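Local coordinates for putative uncharacterized protein PH0594 (Pyrococcus horikoshii, PDB 4HXF) that is probably a serine peptidase of the prolyl oligopeptidase family, an acylaminoacyl peptidase that assembles into a self-compartmentalizing hexamer and selects its substrates through that assembly, at residues I177-S182 with E227-Y232; K406-V411 with K603-E608; M597-R602 with E609-E614. All blocks are in the same frame, centred on the assembly; numbering follows the deposited sequence. Where two conformers were deposited one is given.

Interaction 1 (I177-S182 with E227-Y232); sequences IWHGDS and ERILLY
A single water joins the His179 ring to the backbone of Glu227: it lies 2.8 Å from His179 NE2, in the plane of the imidazole, and donates a longer hydrogen bond of 3.2 Å to Glu227 O. The other ring nitrogen, ND1, is hydrogen-bonded to the hydroxyl of Ser224, at the end of the strand that precedes the 227-232 segment. Both nitrogens are thus engaged on the same neighbouring hairpin, NE2 through the water, which should restrain the ring from flipping or turning about its CB-CG bond.

No direct hydrogen bond crosses between the two segments, and the rest is van der Waals and CH-pi contact. Ile229 lays CG1 over one face of the imidazole, 3.7 Å from the ring centroid and 16° off its normal, which makes a clean CH-pi contact; CD1 of the same branch reaches on toward the CD2 side. At the ring's edge, His179 CE1 meets Glu227 C at 3.6 Å, with Arg228 N close by in the same plane. The imidazole gets this far because CG stands anti to the backbone N (chi1 -179°), which carries the ring straight out across the gap. Val184, on strand 182-188, touches both His179 and Ile229.

His179 also opens the type II' turn that ends at Ser182, closed by Ser182 N to His179 O at 3.0 Å, with Gly180 at positive phi. The turn ends the hairpin of one four-stranded antiparallel sheet, and the His179 ring beside it leans on the next, the blade-to-blade packing of a seven-bladed beta-propeller.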
loop_
_atom_site.group_PDB
_atom_site.type_symbol
_atom_site.label_atom_id
_atom_site.label_comp_id
_atom_site.label_asym_id
_atom_site.label_seq_id
_atom_site.Cartn_x
_atom_site.Cartn_y
_atom_site.Cartn_z
ATOM N N ILE A 177 36.642 -3.095 24.455
ATOM C CA ILE A 177 37.197 -4.285 23.849
ATOM C C ILE A 177 37.180 -5.451 24.826
ATOM O O ILE A 177 37.287 -5.273 26.046
ATOM C CB ILE A 177 38.612 -4.084 23.273
ATOM C CG1 ILE A 177 39.580 -3.682 24.382
ATOM C CG2 ILE A 177 38.599 -2.990 22.185
ATOM C CD1 ILE A 177 41.029 -3.878 24.023
ATOM N N TRP A 178 37.179 -6.653 24.297
ATOM C CA TRP A 178 37.493 -7.794 25.126
ATOM C C TRP A 178 38.947 -7.861 25.582
ATOM O O TRP A 178 39.856 -7.573 24.839
ATOM C CB TRP A 178 37.190 -9.103 24.417
ATOM C CG TRP A 178 35.717 -9.447 24.207
ATOM C CD1 TRP A 178 35.043 -9.479 23.027
ATOM C CD2 TRP A 178 34.785 -9.856 25.222
ATOM N NE1 TRP A 178 33.811 -9.916 23.174
ATOM C CE2 TRP A 178 33.538 -10.138 24.482
ATOM C CE3 TRP A 178 34.806 -9.940 26.608
ATOM C CZ2 TRP A 178 32.406 -10.507 25.112
ATOM C CZ3 TRP A 178 33.653 -10.393 27.259
ATOM C CH2 TRP A 178 32.464 -10.634 26.514
ATOM N N HIS A 179 39.130 -8.334 26.814
ATOM C CA HIS A 179 40.438 -8.700 27.317
ATOM C C HIS A 179 40.232 -9.995 28.072
ATOM O O HIS A 179 39.912 -10.031 29.277
ATOM C CB HIS A 179 41.022 -7.588 28.187
ATOM C CG HIS A 179 42.418 -7.924 28.714
ATOM N ND1 HIS A 179 43.461 -8.135 27.904
ATOM C CD2 HIS A 179 42.911 -8.023 30.050
ATOM C CE1 HIS A 179 44.548 -8.472 28.652
ATOM N NE2 HIS A 179 44.211 -8.377 29.968
ATOM N N GLY A 180 40.356 -11.082 27.325
ATOM C CA GLY A 180 40.028 -12.414 27.869
ATOM C C GLY A 180 38.532 -12.407 28.196
ATOM O O GLY A 180 37.705 -12.059 27.308
ATOM N N ASP A 181 38.159 -12.674 29.446
ATOM C CA ASP A 181 36.748 -12.645 29.926
ATOM C C ASP A 181 36.292 -11.334 30.562
ATOM O O ASP A 181 35.129 -11.194 31.000
ATOM C CB ASP A 181 36.445 -13.802 30.921
ATOM C CG ASP A 181 36.255 -15.102 30.220
ATOM O OD1 ASP A 181 35.802 -15.085 29.049
ATOM O OD2 ASP A 181 36.737 -16.093 30.778
ATOM N N SER A 182 37.203 -10.346 30.545
ATOM C CA SER A 182 36.875 -8.984 30.936
ATOM C C SER A 182 36.708 -8.076 29.787
ATOM O O SER A 182 36.971 -8.443 28.648
ATOM C CB SER A 182 38.024 -8.445 31.862
ATOM O OG SER A 182 38.176 -9.324 32.971
ATOM N N GLU A 227 46.425 -11.439 27.178
ATOM C CA GLU A 227 47.448 -11.222 28.213
ATOM C C GLU A 227 47.905 -9.759 28.290
ATOM O O GLU A 227 48.133 -9.206 29.350
ATOM C CB GLU A 227 48.685 -12.119 27.905
ATOM C CG GLU A 227 48.439 -13.653 27.923
ATOM C CD GLU A 227 47.875 -14.154 29.257
ATOM O OE1 GLU A 227 48.240 -13.580 30.320
ATOM O OE2 GLU A 227 47.045 -15.109 29.251
ATOM N N ARG A 228 48.041 -9.143 27.134
ATOM C CA ARG A 228 48.485 -7.789 27.066
ATOM C C ARG A 228 47.417 -6.926 26.367
ATOM O O ARG A 228 46.813 -7.347 25.341
ATOM C CB ARG A 228 49.760 -7.750 26.186
ATOM C CG ARG A 228 51.050 -8.359 26.756
ATOM C CD ARG A 228 51.934 -8.820 25.588
ATOM N NE ARG A 228 51.430 -10.085 25.007
ATOM C CZ ARG A 228 51.697 -11.323 25.480
ATOM N NH1 ARG A 228 52.472 -11.503 26.526
ATOM N NH2 ARG A 228 51.184 -12.390 24.912
ATOM N N ILE A 229 47.290 -5.709 26.851
ATOM C CA ILE A 229 46.392 -4.734 26.238
ATOM C C ILE A 229 47.212 -3.780 25.383
ATOM O O ILE A 229 48.250 -3.278 25.825
ATOM C CB ILE A 229 45.632 -3.935 27.262
ATOM C CG1 ILE A 229 44.811 -4.851 28.187
ATOM C CG2 ILE A 229 44.734 -2.829 26.606
ATOM C CD1 ILE A 229 44.166 -4.187 29.415
ATOM N N LEU A 230 46.731 -3.504 24.163
ATOM C CA LEU A 230 47.357 -2.512 23.297
ATOM C C LEU A 230 46.652 -1.177 23.419
ATOM O O LEU A 230 45.423 -1.078 23.297
ATOM C CB LEU A 230 47.242 -3.042 21.848
ATOM C CG LEU A 230 48.070 -2.321 20.779
ATOM C CD1 LEU A 230 49.621 -2.364 20.947
ATOM C CD2 LEU A 230 47.631 -2.802 19.347
ATOM N N LEU A 231 47.445 -0.163 23.689
ATOM C CA LEU A 231 46.996 1.175 23.979
ATOM C C LEU A 231 47.470 2.113 22.857
ATOM O O LEU A 231 48.616 1.959 22.366
ATOM C CB LEU A 231 47.558 1.637 25.350
ATOM C CG LEU A 231 47.142 0.823 26.610
ATOM C CD1 LEU A 231 48.029 1.250 27.825
ATOM C CD2 LEU A 231 45.644 1.026 26.913
ATOM N N TYR A 232 46.635 3.075 22.572
ATOM C CA TYR A 232 46.859 4.019 21.466
ATOM C C TYR A 232 46.784 5.413 21.921
ATOM O O TYR A 232 45.728 5.830 22.437
ATOM C CB TYR A 232 45.799 3.776 20.374
ATOM C CG TYR A 232 46.030 4.634 19.134
ATOM C CD1 TYR A 232 46.892 4.229 18.080
ATOM C CD2 TYR A 232 45.334 5.815 18.994
ATOM C CE1 TYR A 232 47.086 5.041 16.967
ATOM C CE2 TYR A 232 45.470 6.599 17.888
ATOM C CZ TYR A 232 46.364 6.209 16.868
ATOM O OH TYR A 232 46.488 7.014 15.723
HETATM O O HOH W 1 46.148 -9.093 31.865
#

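Interaction 2 (K406-V411 with K603-E608); sequences KGYYIV and KLKKYE
Tyr408 and Lys605 cross at about a right angle, the lysine chain passing obliquely by the phenol end of the ring. Lys605 CB sits 3.4 Å from Tyr408 OH, and further along the chain CE comes within 3.9 Å of Tyr408 CE1. The lysine starts extended and then bends at chi3 (-84°), a kink that turns its ammonium toward the backbone of the other segment. There Lys605 NZ gives a hydrogen bond of 2.7 Å to Lys406 O, almost in line with the carbonyl bond, at a C=O...N angle of 165°.

That carbonyl belongs to the end of helix 398-405, where Gly407, at positive phi, is the C' residue of a Schellman motif. The chain then leads straight into strand 409-413 of the eight-stranded alpha/beta-hydrolase sheet, so the contact ties the entry to a strand of that sheet to the C-terminal end of helix 586-605. An ammonium at this C-terminal carbonyl is probably favoured by the negative end of the helix dipole.

Leu604 takes the other part of the ring: its CD2 meets Tyr408 CE2 at 4.0 Å, at the ring edge near the plane, the two side chains sliding past each other in opposite directions. The phenol OH is hydrogen-bonded to Glu601, one turn back on helix 586-605, and the same carboxylate oxygen forms a salt bridge with Lys605 NZ. Lys406 NZ lies 5.6 Å from Lys605 NZ, and the nearby Glu601 carboxylate probably eases the meeting of these like charges.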
loop_
_atom_site.group_PDB
_atom_site.type_symbol
_atom_site.label_atom_id
_atom_site.label_comp_id
_atom_site.label_asym_id
_atom_site.label_seq_id
_atom_site.Cartn_x
_atom_site.Cartn_y
_atom_site.Cartn_z
ATOM N N LYS A 406 41.426 15.812 -18.037
ATOM C CA LYS A 406 40.823 16.948 -18.713
ATOM C C LYS A 406 41.818 18.072 -19.049
ATOM O O LYS A 406 41.399 19.160 -19.449
ATOM C CB LYS A 406 39.663 17.507 -17.891
ATOM C CG LYS A 406 38.610 16.451 -17.699
ATOM C CD LYS A 406 37.614 16.926 -16.778
ATOM C CE LYS A 406 36.717 18.009 -17.442
ATOM N NZ LYS A 406 35.973 17.473 -18.647
ATOM N N GLY A 407 43.114 17.823 -18.922
ATOM C CA GLY A 407 44.113 18.715 -19.508
ATOM C C GLY A 407 44.686 19.691 -18.469
ATOM O O GLY A 407 45.300 20.702 -18.850
ATOM N N TYR A 408 44.553 19.361 -17.184
ATOM C CA TYR A 408 45.121 20.214 -16.119
ATOM C C TYR A 408 46.362 19.620 -15.451
ATOM O O TYR A 408 46.409 18.426 -15.194
ATOM C CB TYR A 408 44.124 20.542 -14.990
ATOM C CG TYR A 408 42.813 21.206 -15.350
ATOM C CD1 TYR A 408 41.769 20.517 -15.976
ATOM C CD2 TYR A 408 42.634 22.569 -15.120
ATOM C CE1 TYR A 408 40.596 21.131 -16.373
ATOM C CE2 TYR A 408 41.433 23.183 -15.522
ATOM C CZ TYR A 408 40.446 22.483 -16.082
ATOM O OH TYR A 408 39.277 23.103 -16.434
ATOM N N TYR A 409 47.348 20.467 -15.227
ATOM C CA TYR A 409 48.355 20.155 -14.211
ATOM C C TYR A 409 47.658 20.083 -12.862
ATOM O O TYR A 409 46.781 20.887 -12.556
ATOM C CB TYR A 409 49.431 21.233 -14.109
ATOM C CG TYR A 409 50.552 21.109 -15.136
ATOM C CD1 TYR A 409 50.476 21.814 -16.334
ATOM C CD2 TYR A 409 51.676 20.324 -14.882
ATOM C CE1 TYR A 409 51.543 21.806 -17.235
ATOM C CE2 TYR A 409 52.720 20.278 -15.780
ATOM C CZ TYR A 409 52.636 21.027 -16.956
ATOM O OH TYR A 409 53.765 20.930 -17.799
ATOM N N ILE A 410 48.133 19.193 -12.024
ATOM C CA ILE A 410 47.685 19.052 -10.637
ATOM C C ILE A 410 48.958 19.212 -9.780
ATOM O O ILE A 410 50.017 18.596 -10.074
ATOM C CB ILE A 410 47.147 17.626 -10.397
ATOM C CG1 ILE A 410 46.135 17.208 -11.495
ATOM C CG2 ILE A 410 46.585 17.454 -9.001
ATOM C CD1 ILE A 410 44.891 18.126 -11.612
ATOM N N VAL A 411 48.850 20.083 -8.779
ATOM C CA VAL A 411 50.001 20.308 -7.890
ATOM C C VAL A 411 49.531 20.288 -6.458
ATOM O O VAL A 411 48.507 20.823 -6.104
ATOM C CB VAL A 411 50.794 21.579 -8.232
ATOM C CG1 VAL A 411 50.055 22.825 -8.117
ATOM C CG2 VAL A 411 52.102 21.667 -7.345
ATOM N N LYS A 603 35.817 28.671 -15.477
ATOM C CA LYS A 603 36.360 29.770 -14.765
ATOM C C LYS A 603 37.883 29.804 -14.786
ATOM O O LYS A 603 38.507 30.869 -14.591
ATOM C CB LYS A 603 35.807 29.809 -13.307
ATOM C CG LYS A 603 34.274 29.989 -13.285
ATOM C CD LYS A 603 33.760 31.316 -13.708
ATOM C CE LYS A 603 32.259 31.255 -13.857
ATOM N NZ LYS A 603 31.726 32.510 -14.403
ATOM N N LEU A 604 38.478 28.653 -14.986
ATOM C CA LEU A 604 39.931 28.521 -14.947
ATOM C C LEU A 604 40.545 28.245 -16.337
ATOM O O LEU A 604 41.377 29.031 -16.828
ATOM C CB LEU A 604 40.429 27.462 -13.928
ATOM C CG LEU A 604 41.926 27.303 -13.832
ATOM C CD1 LEU A 604 42.652 28.559 -13.295
ATOM C CD2 LEU A 604 42.295 26.092 -12.945
ATOM N N LYS A 605 40.123 27.163 -16.979
ATOM C CA LYS A 605 40.685 26.839 -18.285
ATOM C C LYS A 605 40.383 27.970 -19.296
ATOM O O LYS A 605 41.263 28.377 -20.093
ATOM C CB LYS A 605 40.050 25.504 -18.750
ATOM C CG LYS A 605 40.576 25.048 -20.086
ATOM C CD LYS A 605 39.944 23.759 -20.601
ATOM C CE LYS A 605 40.661 22.487 -19.993
ATOM N NZ LYS A 605 39.885 21.196 -20.220
ATOM N N LYS A 606 39.128 28.429 -19.264
ATOM C CA LYS A 606 38.683 29.561 -20.124
ATOM C C LYS A 606 37.515 30.271 -19.467
ATOM O O LYS A 606 36.344 29.739 -19.531
ATOM C CB LYS A 606 38.233 29.027 -21.497
ATOM N N TYR A 607 37.763 31.503 -19.015
ATOM C CA TYR A 607 36.748 32.232 -18.239
ATOM C C TYR A 607 35.550 32.585 -19.107
ATOM O O TYR A 607 35.684 33.156 -20.183
ATOM C CB TYR A 607 37.290 33.518 -17.611
ATOM C CG TYR A 607 36.219 34.277 -16.830
ATOM C CD1 TYR A 607 35.946 33.955 -15.496
ATOM C CD2 TYR A 607 35.427 35.247 -17.443
ATOM C CE1 TYR A 607 34.917 34.614 -14.811
ATOM C CE2 TYR A 607 34.416 35.904 -16.772
ATOM C CZ TYR A 607 34.183 35.606 -15.436
ATOM O OH TYR A 607 33.186 36.229 -14.742
ATOM N N GLU A 608 34.373 32.281 -18.610
ATOM C CA GLU A 608 33.158 32.801 -19.229
ATOM C C GLU A 608 32.245 33.326 -18.120
ATOM O O GLU A 608 32.368 32.955 -16.931
ATOM C CB GLU A 608 32.479 31.720 -20.025
ATOM C CG GLU A 608 31.964 30.597 -19.134
ATOM C CD GLU A 608 31.395 29.434 -19.921
ATOM O OE1 GLU A 608 31.945 29.067 -20.966
ATOM O OE2 GLU A 608 30.416 28.855 -19.452
#

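Interaction 3 (M597-R602 with E609-E614); sequences MEFFER and EGFDVE
The C-terminal tail folds back on helix 586-605 of the alpha/beta-hydrolase domain by pressing the ring of Phe611 against Phe599, Glu598 and Arg602. Phe599 turns its edge toward the face of Phe611 in a T-shaped pair, with centroids 5.3 Å apart and planes at 70°. The touching atom is Phe599 CD1, which stands over the face of Phe611 near its rim, 3.9 Å from Phe611 CE1. Because Phe611 CG is anti to the backbone N (chi1 -162°), the ring reaches in as far as the helix backbone: Phe611 CE1 lies 3.6 Å from Phe599 CA, and Glu598 C sits at the ring's edge, in its plane.

The Arg602 chain crosses the Phe611 side chain at about a right angle, and only its CD comes near, obliquely, 4.1 Å from Phe611 CE1. It is held by a salt bridge one helical turn long, the i to i+4 pattern: Arg602 NE donates to Glu598 OE1 over 3.0 Å, at an N-H...O angle of 160°. The carboxylate oxygen uses its anti lone pair and lies close to the guanidinium plane. Arg602 NH1 pairs with Glu608 on the connecting loop, and Glu598 OE2 with Lys594, so both groups have a second charged partner, which probably limits their swing.

Gly610, at positive phi, leads the tail into Phe611, and Asp612 then serves as N-cap of the terminal helix 613-617, its OD2 accepting a weak bond of 3.2 Å from Glu614 N. Ile616 of that short helix packs on Glu598, Arg602 and Phe611. Phe133 of a second subunit also packs on Phe611 and Val613, which brings this tail into a subunit interface of the hexamer.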
loop_
_atom_site.group_PDB
_atom_site.type_symbol
_atom_site.label_atom_id
_atom_site.label_comp_id
_atom_site.label_asym_id
_atom_site.label_seq_id
_atom_site.Cartn_x
_atom_site.Cartn_y
_atom_site.Cartn_z
ATOM N N MET A 597 34.124 19.898 -11.873
ATOM C CA MET A 597 34.846 19.947 -13.125
ATOM C C MET A 597 34.363 21.103 -13.994
ATOM O O MET A 597 35.206 21.772 -14.607
ATOM C CB MET A 597 34.885 18.553 -13.844
ATOM C CG MET A 597 33.584 18.014 -14.327
ATOM S SD MET A 597 33.600 16.147 -14.524
ATOM C CE MET A 597 33.191 16.277 -16.238
ATOM N N GLU A 598 33.071 21.359 -14.015
ATOM C CA GLU A 598 32.593 22.442 -14.847
ATOM C C GLU A 598 32.942 23.837 -14.385
ATOM O O GLU A 598 33.204 24.717 -15.201
ATOM C CB GLU A 598 31.081 22.358 -15.070
ATOM C CG GLU A 598 30.661 21.145 -15.902
ATOM C CD GLU A 598 31.329 21.113 -17.275
ATOM O OE1 GLU A 598 31.422 22.218 -17.905
ATOM O OE2 GLU A 598 31.824 20.008 -17.707
ATOM N N PHE A 599 33.039 24.033 -13.085
ATOM C CA PHE A 599 33.491 25.342 -12.541
ATOM C C PHE A 599 34.895 25.636 -12.995
ATOM O O PHE A 599 35.187 26.688 -13.514
ATOM C CB PHE A 599 33.330 25.424 -11.050
ATOM C CG PHE A 599 33.438 26.810 -10.512
ATOM C CD1 PHE A 599 32.342 27.668 -10.632
ATOM C CD2 PHE A 599 34.642 27.282 -9.954
ATOM C CE1 PHE A 599 32.427 28.949 -10.112
ATOM C CE2 PHE A 599 34.743 28.596 -9.537
ATOM C CZ PHE A 599 33.623 29.421 -9.597
ATOM N N PHE A 600 35.805 24.646 -12.917
ATOM C CA PHE A 600 37.150 24.886 -13.411
ATOM C C PHE A 600 37.219 25.014 -14.928
ATOM O O PHE A 600 37.924 25.878 -15.418
ATOM C CB PHE A 600 38.140 23.800 -12.929
ATOM C CG PHE A 600 38.651 24.029 -11.523
ATOM C CD1 PHE A 600 38.525 23.057 -10.534
ATOM C CD2 PHE A 600 39.179 25.270 -11.131
ATOM C CE1 PHE A 600 39.118 23.239 -9.270
ATOM C CE2 PHE A 600 39.644 25.479 -9.794
ATOM C CZ PHE A 600 39.592 24.458 -8.901
ATOM N N GLU A 601 36.419 24.228 -15.682
ATOM C CA GLU A 601 36.348 24.369 -17.152
ATOM C C GLU A 601 35.965 25.830 -17.521
ATOM O O GLU A 601 36.521 26.351 -18.468
ATOM C CB GLU A 601 35.321 23.392 -17.718
ATOM C CG GLU A 601 35.822 21.899 -17.705
ATOM C CD GLU A 601 36.903 21.644 -18.717
ATOM O OE1 GLU A 601 38.046 21.678 -18.372
ATOM O OE2 GLU A 601 36.578 21.527 -19.870
ATOM N N ARG A 602 34.989 26.376 -16.802
ATOM C CA ARG A 602 34.352 27.631 -17.163
ATOM C C ARG A 602 34.914 28.867 -16.469
ATOM O O ARG A 602 34.483 30.021 -16.840
ATOM C CB ARG A 602 32.826 27.528 -17.021
ATOM C CG ARG A 602 32.207 26.466 -17.928
ATOM C CD ARG A 602 30.826 26.048 -17.494
ATOM N NE ARG A 602 30.332 24.948 -18.305
ATOM C CZ ARG A 602 29.608 25.036 -19.424
ATOM N NH1 ARG A 602 29.248 26.193 -19.965
ATOM N NH2 ARG A 602 29.195 23.876 -19.997
ATOM N N GLU A 609 31.368 34.277 -18.483
ATOM C CA GLU A 609 30.518 34.795 -17.431
ATOM C C GLU A 609 29.439 33.851 -16.947
ATOM O O GLU A 609 28.923 32.971 -17.682
ATOM C CB GLU A 609 29.881 36.127 -17.916
ATOM C CG GLU A 609 30.929 37.233 -18.076
ATOM C CD GLU A 609 30.319 38.621 -18.237
ATOM O OE1 GLU A 609 29.214 38.744 -18.827
ATOM O OE2 GLU A 609 30.959 39.585 -17.770
ATOM N N GLY A 610 29.046 34.042 -15.693
ATOM C CA GLY A 610 27.906 33.346 -15.073
ATOM C C GLY A 610 28.207 31.875 -14.790
ATOM O O GLY A 610 29.346 31.384 -15.025
ATOM N N PHE A 611 27.204 31.172 -14.246
ATOM C CA PHE A 611 27.269 29.758 -14.054
ATOM C C PHE A 611 25.811 29.230 -14.011
ATOM O O PHE A 611 25.249 29.022 -12.960
ATOM C CB PHE A 611 28.108 29.433 -12.827
ATOM C CG PHE A 611 28.607 28.021 -12.750
ATOM C CD1 PHE A 611 29.658 27.550 -13.552
ATOM C CD2 PHE A 611 28.068 27.163 -11.893
ATOM C CE1 PHE A 611 30.105 26.270 -13.487
ATOM C CE2 PHE A 611 28.584 25.854 -11.773
ATOM C CZ PHE A 611 29.603 25.402 -12.628
ATOM N N ASP A 612 25.277 28.950 -15.195
ATOM C CA ASP A 612 23.885 28.468 -15.327
ATOM C C ASP A 612 23.865 26.997 -14.989
ATOM O O ASP A 612 24.046 26.135 -15.849
ATOM C CB ASP A 612 23.393 28.657 -16.744
ATOM C CG ASP A 612 21.878 28.318 -16.880
ATOM O OD1 ASP A 612 21.253 28.827 -17.839
ATOM O OD2 ASP A 612 21.333 27.570 -15.997
ATOM N N VAL A 613 23.727 26.681 -13.720
ATOM C CA VAL A 613 23.848 25.299 -13.260
ATOM C C VAL A 613 22.747 24.380 -13.888
ATOM O O VAL A 613 22.958 23.206 -14.099
ATOM C CB VAL A 613 23.840 25.324 -11.719
ATOM C CG1 VAL A 613 22.411 25.541 -11.143
ATOM C CG2 VAL A 613 24.542 24.145 -11.189
ATOM N N GLU A 614 21.580 24.924 -14.214
ATOM C CA GLU A 614 20.517 24.083 -14.806
ATOM C C GLU A 614 21.010 23.497 -16.176
ATOM O O GLU A 614 20.988 22.263 -16.425
ATOM C CB GLU A 614 19.241 24.922 -14.961
#

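Interaction 1 closes before the other two begin and lies on the opposite side of the chain's centre, its centre 52 Å from that of interaction 2 and 54 Å from that of interaction 3. It belongs to the beta-propeller, joining its fourth and fifth sheets in chain order, whereas the other two belong to the hydrolase domain. Interactions 2 and 3 have centres 12 Å apart, share helix 586-605 and alternate along the chain. They also touch: Lys603 NZ lies 2.7 Å from Gly610 O, a probable hydrogen bond. One helix end therefore faces the central sheet through 406-411 and carries the C-terminal tail through 609-614.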